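Glutamate--cysteine ligase GshA (PDB 3K1T) probably acts as a ligase that joins glutamate to cysteine to form gamma-glutamylcysteine, a precursor of glutathione. Local coordinates at residues A[96-101]-A[125-130]; A[102-107]-A[134-139]; A[129-134]-A[150-155]; A[162-167]-A[191-196]. One frame throughout, in Å; residues are numbered along the deposited sequence. Where two conformers were deposited one is given.

Contact 1. Residues A[96-101]-A[125-130]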
loop_
_atom_site.group_PDB
_atom_site.type_symbol
_atom_site.label_atom_id
_atom_site.label_comp_id
_atom_site.label_asym_id
_atom_site.label_seq_id
_atom_site.Cartn_x
_atom_site.Cartn_y
_atom_site.Cartn_z
ATOM N N ARG A 96 5.733 -7.556 -17.746
ATOM C CA ARG A 96 5.428 -8.898 -17.286
ATOM C C ARG A 96 6.647 -9.482 -16.574
ATOM O O ARG A 96 6.492 -10.247 -15.627
ATOM C CB ARG A 96 5.116 -9.818 -18.475
ATOM C CG ARG A 96 3.864 -9.505 -19.230
ATOM C CD ARG A 96 3.707 -10.494 -20.381
ATOM N NE ARG A 96 2.362 -10.507 -20.960
ATOM C CZ ARG A 96 1.937 -9.681 -21.922
ATOM N NH1 ARG A 96 2.735 -8.725 -22.418
ATOM N NH2 ARG A 96 0.693 -9.789 -22.392
ATOM N N ARG A 97 7.837 -9.174 -17.105
ATOM C CA ARG A 97 9.090 -9.795 -16.678
ATOM C C ARG A 97 10.081 -8.721 -16.219
ATOM O O ARG A 97 10.125 -7.641 -16.796
ATOM C CB ARG A 97 9.698 -10.576 -17.849
ATOM C CG ARG A 97 8.911 -11.816 -18.262
ATOM C CD ARG A 97 9.460 -12.458 -19.526
ATOM N NE ARG A 97 9.143 -11.674 -20.719
ATOM C CZ ARG A 97 7.957 -11.676 -21.353
ATOM N NH1 ARG A 97 6.933 -12.407 -20.911
ATOM N NH2 ARG A 97 7.786 -10.914 -22.429
ATOM N N LEU A 98 10.882 -9.026 -15.210
ATOM C CA LEU A 98 11.880 -8.097 -14.717
ATOM C C LEU A 98 13.195 -8.808 -14.518
ATOM O O LEU A 98 13.243 -9.861 -13.857
ATOM C CB LEU A 98 11.394 -7.509 -13.398
ATOM C CG LEU A 98 12.177 -6.344 -12.828
ATOM C CD1 LEU A 98 12.118 -5.103 -13.716
ATOM C CD2 LEU A 98 11.598 -6.016 -11.382
ATOM N N LEU A 99 14.260 -8.265 -15.117
ATOM C CA LEU A 99 15.610 -8.753 -14.889
ATOM C C LEU A 99 16.203 -7.941 -13.758
ATOM O O LEU A 99 16.234 -6.706 -13.837
ATOM C CB LEU A 99 16.479 -8.572 -16.168
ATOM C CG LEU A 99 17.916 -9.102 -16.129
ATOM C CD1 LEU A 99 17.926 -10.627 -16.120
ATOM C CD2 LEU A 99 18.759 -8.574 -17.325
ATOM N N LEU A 100 16.653 -8.633 -12.718
ATOM C CA LEU A 100 17.275 -8.011 -11.553
ATOM C C LEU A 100 18.787 -8.205 -11.624
ATOM O O LEU A 100 19.280 -9.329 -11.629
ATOM C CB LEU A 100 16.736 -8.611 -10.245
ATOM C CG LEU A 100 17.314 -8.076 -8.910
ATOM C CD1 LEU A 100 16.918 -6.614 -8.663
ATOM C CD2 LEU A 100 16.841 -8.976 -7.718
ATOM N N ILE A 101 19.529 -7.103 -11.685
ATOM C CA ILE A 101 20.995 -7.145 -11.661
ATOM C C ILE A 101 21.530 -6.835 -10.243
ATOM O O ILE A 101 21.392 -5.733 -9.755
ATOM C CB ILE A 101 21.619 -6.167 -12.704
ATOM C CG1 ILE A 101 21.066 -6.495 -14.115
ATOM C CG2 ILE A 101 23.153 -6.249 -12.657
ATOM C CD1 ILE A 101 21.605 -5.662 -15.244
ATOM N N ALA A 125 4.490 -9.182 -6.142
ATOM C CA ALA A 125 3.906 -8.071 -6.880
ATOM C C ALA A 125 3.441 -8.470 -8.264
ATOM O O ALA A 125 2.857 -7.663 -8.974
ATOM C CB ALA A 125 4.899 -6.833 -6.927
ATOM N N GLY A 126 3.654 -9.722 -8.633
ATOM C CA GLY A 126 3.129 -10.266 -9.872
ATOM C C GLY A 126 4.067 -10.217 -11.075
ATOM O O GLY A 126 3.614 -10.283 -12.200
ATOM N N LEU A 127 5.352 -10.037 -10.821
ATOM C CA LEU A 127 6.350 -10.081 -11.888
ATOM C C LEU A 127 7.034 -11.454 -11.961
ATOM O O LEU A 127 7.210 -12.131 -10.954
ATOM C CB LEU A 127 7.370 -8.991 -11.654
ATOM C CG LEU A 127 6.871 -7.558 -11.794
ATOM C CD1 LEU A 127 7.926 -6.623 -11.212
ATOM C CD2 LEU A 127 6.556 -7.223 -13.290
ATOM N N GLU A 128 7.392 -11.871 -13.180
ATOM C CA GLU A 128 8.308 -12.993 -13.370
ATOM C C GLU A 128 9.697 -12.388 -13.275
ATOM O O GLU A 128 10.021 -11.476 -14.042
ATOM C CB GLU A 128 8.016 -13.640 -14.731
ATOM C CG GLU A 128 8.814 -14.863 -15.049
ATOM C CD GLU A 128 8.599 -15.344 -16.519
ATOM O OE1 GLU A 128 7.496 -15.057 -17.095
ATOM O OE2 GLU A 128 9.550 -15.974 -17.070
ATOM N N VAL A 129 10.516 -12.858 -12.332
ATOM C CA VAL A 129 11.801 -12.187 -12.016
ATOM C C VAL A 129 12.912 -13.218 -12.157
ATOM O O VAL A 129 12.749 -14.346 -11.705
ATOM C CB VAL A 129 11.829 -11.665 -10.565
ATOM C CG1 VAL A 129 13.187 -10.977 -10.230
ATOM C CG2 VAL A 129 10.642 -10.730 -10.319
ATOM N N ARG A 130 14.023 -12.834 -12.786
ATOM C CA ARG A 130 15.232 -13.652 -12.851
ATOM C C ARG A 130 16.409 -12.749 -12.509
ATOM O O ARG A 130 16.350 -11.524 -12.717
ATOM C CB ARG A 130 15.391 -14.239 -14.272
ATOM C CG ARG A 130 14.275 -15.221 -14.678
ATOM C CD ARG A 130 14.607 -16.652 -14.247
ATOM N NE ARG A 130 15.560 -17.249 -15.198
ATOM C CZ ARG A 130 15.246 -17.652 -16.428
ATOM N NH1 ARG A 130 13.985 -17.631 -16.856
ATOM N NH2 ARG A 130 16.191 -18.132 -17.234
HETATM O O HOH W 1 3.770 -10.619 -14.935
#

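Contact 2. Residues A[102-107]-A[134-139]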
loop_
_atom_site.group_PDB
_atom_site.type_symbol
_atom_site.label_atom_id
_atom_site.label_comp_id
_atom_site.label_asym_id
_atom_site.label_seq_id
_atom_site.Cartn_x
_atom_site.Cartn_y
_atom_site.Cartn_z
ATOM N N PRO A 102 22.171 -7.811 -9.597
ATOM C CA PRO A 102 22.685 -7.652 -8.235
ATOM C C PRO A 102 24.076 -7.036 -8.223
ATOM O O PRO A 102 24.727 -6.964 -9.276
ATOM C CB PRO A 102 22.724 -9.078 -7.726
ATOM C CG PRO A 102 23.097 -9.862 -8.953
ATOM C CD PRO A 102 22.435 -9.161 -10.113
ATOM N N GLU A 103 24.513 -6.593 -7.052
ATOM C CA GLU A 103 25.921 -6.265 -6.832
ATOM C C GLU A 103 26.750 -7.507 -7.228
ATOM O O GLU A 103 26.236 -8.640 -7.233
ATOM C CB GLU A 103 26.181 -5.894 -5.372
ATOM C CG GLU A 103 25.727 -4.492 -4.925
ATOM C CD GLU A 103 26.533 -3.341 -5.585
ATOM O OE1 GLU A 103 27.609 -3.614 -6.178
ATOM O OE2 GLU A 103 26.073 -2.167 -5.532
ATOM N N ASN A 104 28.005 -7.293 -7.621
ATOM C CA ASN A 104 28.870 -8.409 -8.043
ATOM C C ASN A 104 29.271 -9.395 -6.910
ATOM O O ASN A 104 29.818 -10.477 -7.189
ATOM C CB ASN A 104 30.114 -7.894 -8.791
ATOM C CG ASN A 104 29.804 -7.391 -10.219
ATOM O OD1 ASN A 104 28.682 -7.493 -10.711
ATOM N ND2 ASN A 104 30.837 -6.883 -10.901
ATOM N N HIS A 105 28.930 -9.066 -5.661
ATOM C CA HIS A 105 29.086 -9.972 -4.493
ATOM C C HIS A 105 28.414 -11.358 -4.591
ATOM O O HIS A 105 27.174 -11.490 -4.672
ATOM C CB HIS A 105 28.562 -9.313 -3.210
ATOM C CG HIS A 105 29.107 -7.945 -2.965
ATOM N ND1 HIS A 105 30.442 -7.637 -3.136
ATOM C CD2 HIS A 105 28.500 -6.804 -2.562
ATOM C CE1 HIS A 105 30.631 -6.357 -2.867
ATOM N NE2 HIS A 105 29.468 -5.827 -2.523
ATOM N N THR A 106 29.232 -12.403 -4.552
ATOM C CA THR A 106 28.712 -13.764 -4.497
ATOM C C THR A 106 29.042 -14.482 -3.162
ATOM O O THR A 106 28.573 -15.600 -2.932
ATOM C CB THR A 106 29.234 -14.587 -5.696
ATOM O OG1 THR A 106 30.670 -14.591 -5.676
ATOM C CG2 THR A 106 28.746 -13.983 -7.022
ATOM N N ARG A 107 29.832 -13.851 -2.289
ATOM C CA ARG A 107 30.266 -14.480 -1.030
ATOM C C ARG A 107 29.699 -13.843 0.230
ATOM O O ARG A 107 29.888 -14.393 1.316
ATOM C CB ARG A 107 31.800 -14.523 -0.900
ATOM C CG ARG A 107 32.518 -15.339 -1.961
ATOM C CD ARG A 107 33.990 -14.968 -1.957
ATOM N NE ARG A 107 34.748 -15.735 -2.941
ATOM C CZ ARG A 107 36.013 -15.482 -3.295
ATOM N NH1 ARG A 107 36.681 -14.455 -2.761
ATOM N NH2 ARG A 107 36.620 -16.261 -4.199
ATOM N N ILE A 134 26.239 -9.477 -13.856
ATOM C CA ILE A 134 27.255 -8.883 -14.717
ATOM C C ILE A 134 28.646 -9.103 -14.127
ATOM O O ILE A 134 29.598 -8.420 -14.505
ATOM C CB ILE A 134 26.979 -7.368 -14.974
ATOM C CG1 ILE A 134 26.976 -6.554 -13.676
ATOM C CG2 ILE A 134 25.655 -7.204 -15.744
ATOM C CD1 ILE A 134 26.893 -4.964 -13.882
ATOM N N ALA A 135 28.773 -10.051 -13.200
ATOM C CA ALA A 135 30.057 -10.362 -12.595
ATOM C C ALA A 135 30.815 -11.253 -13.588
ATOM O O ALA A 135 30.295 -12.262 -14.065
ATOM C CB ALA A 135 29.897 -11.064 -11.254
ATOM N N PRO A 136 32.049 -10.864 -13.922
ATOM C CA PRO A 136 32.790 -11.567 -14.989
ATOM C C PRO A 136 33.110 -13.043 -14.667
ATOM O O PRO A 136 33.258 -13.845 -15.573
ATOM C CB PRO A 136 34.066 -10.729 -15.122
ATOM C CG PRO A 136 34.284 -10.150 -13.770
ATOM C CD PRO A 136 32.865 -9.815 -13.286
ATOM N N GLU A 137 33.186 -13.373 -13.389
ATOM C CA GLU A 137 33.371 -14.746 -12.928
ATOM C C GLU A 137 32.122 -15.648 -12.976
ATOM O O GLU A 137 32.228 -16.852 -12.826
ATOM C CB GLU A 137 33.947 -14.734 -11.509
ATOM C CG GLU A 137 32.983 -14.263 -10.435
ATOM C CD GLU A 137 32.995 -12.741 -10.179
ATOM O OE1 GLU A 137 33.530 -11.951 -11.017
ATOM O OE2 GLU A 137 32.425 -12.352 -9.105
ATOM N N ILE A 138 30.946 -15.091 -13.208
ATOM C CA ILE A 138 29.750 -15.919 -13.411
ATOM C C ILE A 138 29.641 -16.158 -14.907
ATOM O O ILE A 138 29.291 -15.269 -15.659
ATOM C CB ILE A 138 28.452 -15.265 -12.840
ATOM C CG1 ILE A 138 28.553 -15.057 -11.308
ATOM C CG2 ILE A 138 27.179 -16.091 -13.223
ATOM C CD1 ILE A 138 28.684 -16.369 -10.480
ATOM N N THR A 139 29.947 -17.375 -15.338
ATOM C CA THR A 139 29.950 -17.712 -16.749
ATOM C C THR A 139 28.903 -18.780 -17.103
ATOM O O THR A 139 28.739 -19.135 -18.257
ATOM C CB THR A 139 31.387 -18.139 -17.189
ATOM O OG1 THR A 139 31.782 -19.305 -16.477
ATOM C CG2 THR A 139 32.400 -17.042 -16.849
HETATM O O HOH W 2 26.188 -8.699 -10.988
HETATM O O HOH W 3 30.612 -6.014 -14.007
#

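Contact 3. Residues A[129-134]-A[150-155]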
loop_
_atom_site.group_PDB
_atom_site.type_symbol
_atom_site.label_atom_id
_atom_site.label_comp_id
_atom_site.label_asym_id
_atom_site.label_seq_id
_atom_site.Cartn_x
_atom_site.Cartn_y
_atom_site.Cartn_z
ATOM N N VAL A 129 10.516 -12.858 -12.332
ATOM C CA VAL A 129 11.801 -12.187 -12.016
ATOM C C VAL A 129 12.912 -13.218 -12.157
ATOM O O VAL A 129 12.749 -14.346 -11.705
ATOM C CB VAL A 129 11.829 -11.665 -10.565
ATOM C CG1 VAL A 129 13.187 -10.977 -10.230
ATOM C CG2 VAL A 129 10.642 -10.730 -10.319
ATOM N N ARG A 130 14.023 -12.834 -12.786
ATOM C CA ARG A 130 15.232 -13.652 -12.851
ATOM C C ARG A 130 16.409 -12.749 -12.509
ATOM O O ARG A 130 16.350 -11.524 -12.717
ATOM C CB ARG A 130 15.391 -14.239 -14.272
ATOM C CG ARG A 130 14.275 -15.221 -14.678
ATOM C CD ARG A 130 14.607 -16.652 -14.247
ATOM N NE ARG A 130 15.560 -17.249 -15.198
ATOM C CZ ARG A 130 15.246 -17.652 -16.428
ATOM N NH1 ARG A 130 13.985 -17.631 -16.856
ATOM N NH2 ARG A 130 16.191 -18.132 -17.234
ATOM N N ILE A 131 17.482 -13.362 -12.015
ATOM C CA ILE A 131 18.637 -12.638 -11.541
ATOM C C ILE A 131 19.764 -12.742 -12.569
ATOM O O ILE A 131 20.292 -13.823 -12.824
ATOM C CB ILE A 131 19.111 -13.165 -10.196
ATOM C CG1 ILE A 131 17.976 -13.105 -9.173
ATOM C CG2 ILE A 131 20.297 -12.347 -9.691
ATOM C CD1 ILE A 131 18.186 -13.995 -7.986
ATOM N N GLY A 132 20.109 -11.603 -13.159
ATOM C CA GLY A 132 21.146 -11.532 -14.193
ATOM C C GLY A 132 22.411 -10.904 -13.649
ATOM O O GLY A 132 22.451 -9.712 -13.334
ATOM N N SER A 133 23.450 -11.711 -13.536
ATOM C CA SER A 133 24.747 -11.245 -13.099
ATOM C C SER A 133 25.550 -10.558 -14.204
ATOM O O SER A 133 25.604 -11.060 -15.323
ATOM C CB SER A 133 25.574 -12.463 -12.640
ATOM O OG SER A 133 26.835 -12.053 -12.139
ATOM N N ILE A 134 26.239 -9.477 -13.856
ATOM C CA ILE A 134 27.255 -8.883 -14.717
ATOM C C ILE A 134 28.646 -9.103 -14.127
ATOM O O ILE A 134 29.598 -8.420 -14.505
ATOM C CB ILE A 134 26.979 -7.368 -14.974
ATOM C CG1 ILE A 134 26.976 -6.554 -13.676
ATOM C CG2 ILE A 134 25.655 -7.204 -15.744
ATOM C CD1 ILE A 134 26.893 -4.964 -13.882
ATOM N N HIS A 150 17.807 -22.147 1.744
ATOM C CA HIS A 150 17.464 -21.625 0.411
ATOM C C HIS A 150 18.705 -21.369 -0.438
ATOM O O HIS A 150 19.841 -21.429 0.039
ATOM C CB HIS A 150 16.723 -20.291 0.507
ATOM C CG HIS A 150 15.438 -20.369 1.256
ATOM N ND1 HIS A 150 14.999 -21.531 1.865
ATOM C CD2 HIS A 150 14.517 -19.416 1.541
ATOM C CE1 HIS A 150 13.849 -21.293 2.470
ATOM N NE2 HIS A 150 13.535 -20.017 2.291
ATOM N N SER A 151 18.460 -21.073 -1.706
ATOM C CA SER A 151 19.516 -20.620 -2.579
ATOM C C SER A 151 18.954 -19.669 -3.626
ATOM O O SER A 151 17.747 -19.599 -3.829
ATOM C CB SER A 151 20.210 -21.831 -3.216
ATOM O OG SER A 151 19.360 -22.417 -4.158
ATOM N N ILE A 152 19.826 -18.887 -4.231
ATOM C CA ILE A 152 19.421 -18.070 -5.337
ATOM C C ILE A 152 20.195 -18.565 -6.577
ATOM O O ILE A 152 21.283 -19.159 -6.468
ATOM C CB ILE A 152 19.611 -16.561 -5.079
ATOM C CG1 ILE A 152 21.073 -16.165 -5.091
ATOM C CG2 ILE A 152 18.950 -16.104 -3.733
ATOM C CD1 ILE A 152 21.260 -14.656 -5.050
ATOM N N LEU A 153 19.603 -18.351 -7.733
ATOM C CA LEU A 153 20.183 -18.768 -9.011
ATOM C C LEU A 153 20.655 -17.503 -9.728
ATOM O O LEU A 153 19.821 -16.639 -10.037
ATOM C CB LEU A 153 19.119 -19.462 -9.852
ATOM C CG LEU A 153 19.511 -19.749 -11.314
ATOM C CD1 LEU A 153 20.770 -20.613 -11.379
ATOM C CD2 LEU A 153 18.357 -20.388 -12.048
ATOM N N LEU A 154 21.955 -17.412 -9.986
ATOM C CA LEU A 154 22.555 -16.318 -10.760
ATOM C C LEU A 154 22.851 -16.820 -12.137
ATOM O O LEU A 154 23.432 -17.916 -12.294
ATOM C CB LEU A 154 23.875 -15.832 -10.167
ATOM C CG LEU A 154 23.994 -15.174 -8.805
ATOM C CD1 LEU A 154 25.413 -14.611 -8.641
ATOM C CD2 LEU A 154 22.980 -14.098 -8.591
ATOM N N GLU A 155 22.449 -16.046 -13.141
ATOM C CA GLU A 155 22.664 -16.396 -14.533
ATOM C C GLU A 155 23.445 -15.256 -15.212
ATOM O O GLU A 155 23.123 -14.071 -14.996
ATOM C CB GLU A 155 21.333 -16.618 -15.220
ATOM C CG GLU A 155 20.434 -17.698 -14.586
ATOM C CD GLU A 155 19.005 -17.677 -15.136
ATOM O OE1 GLU A 155 18.869 -17.927 -16.364
ATOM O OE2 GLU A 155 18.037 -17.426 -14.346
HETATM O O HOH W 4 17.709 -16.273 -11.853
#

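Contact 4. Residues A[162-167]-A[191-196]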
loop_
_atom_site.group_PDB
_atom_site.type_symbol
_atom_site.label_atom_id
_atom_site.label_comp_id
_atom_site.label_asym_id
_atom_site.label_seq_id
_atom_site.Cartn_x
_atom_site.Cartn_y
_atom_site.Cartn_z
ATOM N N ASN A 162 21.036 -5.063 -28.729
ATOM C CA ASN A 162 20.540 -4.006 -27.839
ATOM C C ASN A 162 19.535 -4.422 -26.748
ATOM O O ASN A 162 18.872 -3.572 -26.171
ATOM C CB ASN A 162 20.059 -2.770 -28.604
ATOM C CG ASN A 162 21.176 -2.126 -29.412
ATOM O OD1 ASN A 162 22.353 -2.352 -29.112
ATOM N ND2 ASN A 162 20.821 -1.342 -30.439
ATOM N N ARG A 163 19.520 -5.703 -26.414
ATOM C CA ARG A 163 18.724 -6.187 -25.296
ATOM C C ARG A 163 19.560 -7.134 -24.434
ATOM O O ARG A 163 20.410 -7.891 -24.942
ATOM C CB ARG A 163 17.502 -6.923 -25.842
ATOM C CG ARG A 163 16.608 -6.070 -26.752
ATOM C CD ARG A 163 15.313 -6.847 -27.128
ATOM N NE ARG A 163 14.406 -6.977 -25.976
ATOM C CZ ARG A 163 13.598 -6.012 -25.533
ATOM N NH1 ARG A 163 13.572 -4.825 -26.111
ATOM N NH2 ARG A 163 12.814 -6.231 -24.472
ATOM N N LEU A 164 19.312 -7.124 -23.134
ATOM C CA LEU A 164 19.870 -8.143 -22.252
ATOM C C LEU A 164 18.888 -9.298 -22.124
ATOM O O LEU A 164 17.703 -9.065 -21.916
ATOM C CB LEU A 164 20.159 -7.576 -20.874
ATOM C CG LEU A 164 21.157 -6.437 -20.806
ATOM C CD1 LEU A 164 21.455 -6.164 -19.287
ATOM C CD2 LEU A 164 22.467 -6.740 -21.626
ATOM N N GLU A 165 19.390 -10.525 -22.237
ATOM C CA GLU A 165 18.566 -11.717 -22.139
ATOM C C GLU A 165 19.219 -12.783 -21.242
ATOM O O GLU A 165 20.453 -12.746 -20.978
ATOM C CB GLU A 165 18.293 -12.258 -23.552
ATOM C CG GLU A 165 17.141 -11.493 -24.285
ATOM C CD GLU A 165 17.277 -11.522 -25.785
ATOM O OE1 GLU A 165 18.096 -12.340 -26.275
ATOM O OE2 GLU A 165 16.586 -10.724 -26.474
ATOM N N LEU A 166 18.386 -13.705 -20.777
ATOM C CA LEU A 166 18.820 -14.960 -20.129
ATOM C C LEU A 166 18.126 -16.079 -20.904
ATOM O O LEU A 166 17.374 -15.808 -21.841
ATOM C CB LEU A 166 18.414 -14.999 -18.641
ATOM C CG LEU A 166 18.919 -13.874 -17.758
ATOM C CD1 LEU A 166 18.298 -13.986 -16.319
ATOM C CD2 LEU A 166 20.452 -13.840 -17.735
ATOM N N ASP A 167 18.357 -17.324 -20.496
ATOM C CA ASP A 167 17.787 -18.506 -21.177
ATOM C C ASP A 167 16.282 -18.389 -21.246
ATOM O O ASP A 167 15.618 -18.339 -20.210
ATOM C CB ASP A 167 18.165 -19.774 -20.390
ATOM C CG ASP A 167 17.573 -21.052 -20.995
ATOM O OD1 ASP A 167 17.865 -21.283 -22.182
ATOM O OD2 ASP A 167 16.829 -21.808 -20.282
ATOM N N LEU A 191 20.851 0.307 -24.507
ATOM C CA LEU A 191 19.884 -0.782 -24.546
ATOM C C LEU A 191 18.481 -0.280 -24.892
ATOM O O LEU A 191 18.127 0.882 -24.595
ATOM C CB LEU A 191 19.842 -1.526 -23.208
ATOM C CG LEU A 191 21.104 -2.267 -22.726
ATOM C CD1 LEU A 191 20.938 -2.736 -21.203
ATOM C CD2 LEU A 191 21.391 -3.444 -23.650
ATOM N N GLU A 192 17.676 -1.171 -25.477
ATOM C CA GLU A 192 16.241 -0.916 -25.699
ATOM C C GLU A 192 15.397 -0.974 -24.407
ATOM O O GLU A 192 14.371 -0.307 -24.322
ATOM C CB GLU A 192 15.652 -1.927 -26.682
ATOM C CG GLU A 192 16.223 -1.845 -28.043
ATOM C CD GLU A 192 15.708 -2.920 -29.001
ATOM O OE1 GLU A 192 14.819 -3.758 -28.644
ATOM O OE2 GLU A 192 16.208 -2.908 -30.136
ATOM N N GLN A 193 15.818 -1.778 -23.446
ATOM C CA GLN A 193 15.112 -1.943 -22.176
ATOM C C GLN A 193 15.443 -0.799 -21.225
ATOM O O GLN A 193 16.588 -0.349 -21.156
ATOM C CB GLN A 193 15.555 -3.243 -21.529
ATOM C CG GLN A 193 15.136 -4.484 -22.267
ATOM C CD GLN A 193 16.211 -5.560 -22.269
ATOM O OE1 GLN A 193 17.418 -5.262 -22.439
ATOM N NE2 GLN A 193 15.798 -6.807 -22.098
ATOM N N SER A 194 14.461 -0.325 -20.472
ATOM C CA SER A 194 14.734 0.710 -19.482
ATOM C C SER A 194 15.453 0.190 -18.273
ATOM O O SER A 194 15.130 -0.908 -17.776
ATOM C CB SER A 194 13.430 1.347 -19.026
ATOM O OG SER A 194 12.840 1.975 -20.151
ATOM N N LEU A 195 16.447 0.948 -17.818
ATOM C CA LEU A 195 17.067 0.684 -16.552
ATOM C C LEU A 195 16.278 1.404 -15.440
ATOM O O LEU A 195 15.744 2.509 -15.667
ATOM C CB LEU A 195 18.513 1.163 -16.529
ATOM C CG LEU A 195 19.521 0.488 -17.480
ATOM C CD1 LEU A 195 20.853 1.233 -17.373
ATOM C CD2 LEU A 195 19.724 -0.994 -17.147
ATOM N N ILE A 196 16.217 0.764 -14.275
ATOM C CA ILE A 196 15.561 1.310 -13.092
ATOM C C ILE A 196 16.553 1.282 -11.938
ATOM O O ILE A 196 16.988 0.217 -11.516
ATOM C CB ILE A 196 14.308 0.503 -12.688
ATOM C CG1 ILE A 196 13.306 0.419 -13.855
ATOM C CG2 ILE A 196 13.679 1.121 -11.383
ATOM C CD1 ILE A 196 12.264 -0.701 -13.755
HETATM O O HOH W 5 17.912 -0.991 -30.851
#

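Contact 1. Residues A[96-101]-A[125-130]
The carboxylate of Glu128 lies beside the aliphatic part of Arg97, not against its guanidinium. Glu128 OE1 is 3.7 Å from Arg97 CG, and the two flat groups are turned 70° apart. Both side chains point the same way, yet Arg97 NH1 stays 4.7 Å from Glu128 OE1. Arg97 NE instead bonds the carbonyl of Asp170. Arg97 has two modelled conformers, so the placing of its tip is tentative. Strands 97-101 and 128-130 run parallel, as the two strands of a beta-alpha-beta unit whose helix is 109-124. Leu98 N reaches Glu128 O at 2.8 Å, and Leu100 N reaches Arg130 O at 2.9 Å. With CG anti to the backbone N (chi1 -170°), Leu98 brings CD2 within 3.7 Å of Leu127 CD1. Leu127 CD2 also lies 3.8 Å from Arg96 O. Replacing Leu127 with an alanine would probably leave Leu98 CD2 without this partner and open a gap beside it. Gly126, just before, closes the helix in a Schellman motif. Backbone bonds and buried leucines thus appear to hold the strands together. The opposite charges of Arg97 and Glu128 probably attract only at a distance.

Contact 2. Residues A[102-107]-A[134-139]
Asn104 lays its side-chain amide against Ile134 and Ala135, where two loops meet. These loops follow the parallel strands 97-102 and 128-133, and the second holds a type I beta turn from Ala135 to Ile138. Asn104 OD1 is 3.5 Å from Ile134 CG1, and the two side chains cross at about a right angle. Ile134 CG1 sits between its backbone N and carbonyl carbon (chi1 60°), which turns it to that oxygen. Asn104 CG rests 3.8 Å from Ala135 CB. Further along, Thr106 CG2 meets Ile138 CD1 at 4.2 Å. No direct hydrogen bond joins the loops; water does the work. One water donates to Pro102 O and Asn104 OD1 and accepts from Ile134 N. A second accepts from Asn104 ND2, at a rather long 3.2 Å, and donates to Ile134 O. The amide is therefore held at both ends, which probably sets which end is oxygen and which is nitrogen. In the next shell, Asn178 bonds Pro102 O and packs on Asn104 and Ile134. Leu154 of strand 151-160 touches both Thr106 and Ile138. Within the turn, Ile138 N bonds Ala135 O at 3.0 Å, while the backbone N of Ala135 is bonded to Ser133 OG.

Contact 3. Residues A[129-134]-A[150-155]
Arg130 grips Glu155 side-on with two nitrogens, and this salt bridge is the tight end of the contact. Arg130 NE reaches Glu155 OE2 at 2.6 Å, and Arg130 NH2 reaches Glu155 OE1 at 2.8 Å. Each oxygen uses its syn lone pair. The guanidinium and carboxylate are nearly coplanar, 10° apart. Bends at chi2 and chi3 fold the arginine chain back to present this edge. The bridge probably offsets the charge of the buried carboxylate. Beside it two backbone bonds join the strands directly: Glu155 N to Ile131 O, and Ser133 N to Glu155 O at 2.8 Å. Ile131 CG2 also presses on Leu154 CD2, but Ile131 has two modelled conformers, so that closeness is doubtful. Toward Ile152 the contact loosens. The short strand axes diverge by 50°, and a water takes over between Ile131 N and Leu153 O. It accepts from Ile131 N at 2.9 Å and donates to Leu153 O and Glu155 OE2, both at 2.8 Å. Beyond it, Ile131 CD1 is 4.1 Å from Ile152 CB. Leu153 is partly exposed at this side. Val115 of helix 109-124 packs on both isoleucines, while Leu166 of strand 163-166 packs on Arg130 and Glu155. Strand 128-133 lies between 97-102 and 151-160 in the sheet, and 142-145 also pairs with 151-160.

Contact 4. Residues A[162-167]-A[191-196]
Arg163 and Gln193 meet at about a right angle and carry much of this contact. Gln193 CG lies over one face of the Arg163 guanidinium, 3.6 Å from NH2. Glu192 takes the edge: Arg163 NH1 bonds Glu192 OE1 at 3.0 Å, in the guanidinium plane, as part of a salt bridge. That oxygen uses its anti lone pair, and the carboxylate is turned 59° from the guanidinium. Arg163 NH2 has a second acidic partner in Asp170, so its charge is probably shared between two carboxylates.

The Gln193 amide pairs with the backbone of Leu164 much as a neighbouring strand would. Gln193 OE1 accepts from Leu164 N at 2.7 Å, and Gln193 NE2 donates to Leu164 O at 3.0 Å. Both bonds lie in the carbonyl plane of their acceptor, on a lone pair. A bend at chi2 (141°) swings the amide into this place, and NE2 also bonds Ser171 O. A leucine in place of Gln193 would probably leave Leu164 N and O without these mates.

Glu192 makes two further links. Its backbone N bonds Asn162 O at 2.8 Å, and a water joins Glu192 OE2 to Asn162 ND2. Asn162 OD1 is bonded by Arg159 NH2. Next to them Leu164 CG meets Leu191 CD1 at 3.7 Å. Asn162, with positive phi, sits in the turn between antiparallel strands 151-160 and 163-166. Leu164 packs on Leu99 and Ile101 of strand 97-102. Leu191 and Gln193 rest on Ile174 of strand 173-177, which pairs in parallel with 194-196.

All four contacts belong to one mixed sheet and the loops at its strand ends, on the same side of the chain's centre. Contacts 1 and 3 share strand 128-133 and have centres about 11 Å apart. One pairs it with 97-102, the other with 151-160. Contact 2 joins the loops that follow 97-102 and 128-133, its centre about 10 Å from that of contact 3. Contact 4 comes last along the chain, about 12 Å from contact 1 between centres. Arg130 NH2 bonds Asp167 O and so ties it to contacts 1 and 3. Contact 1 closes the beta-alpha-beta unit; the segments of contact 2 alternate with its own, because each loop follows one of the paired strands.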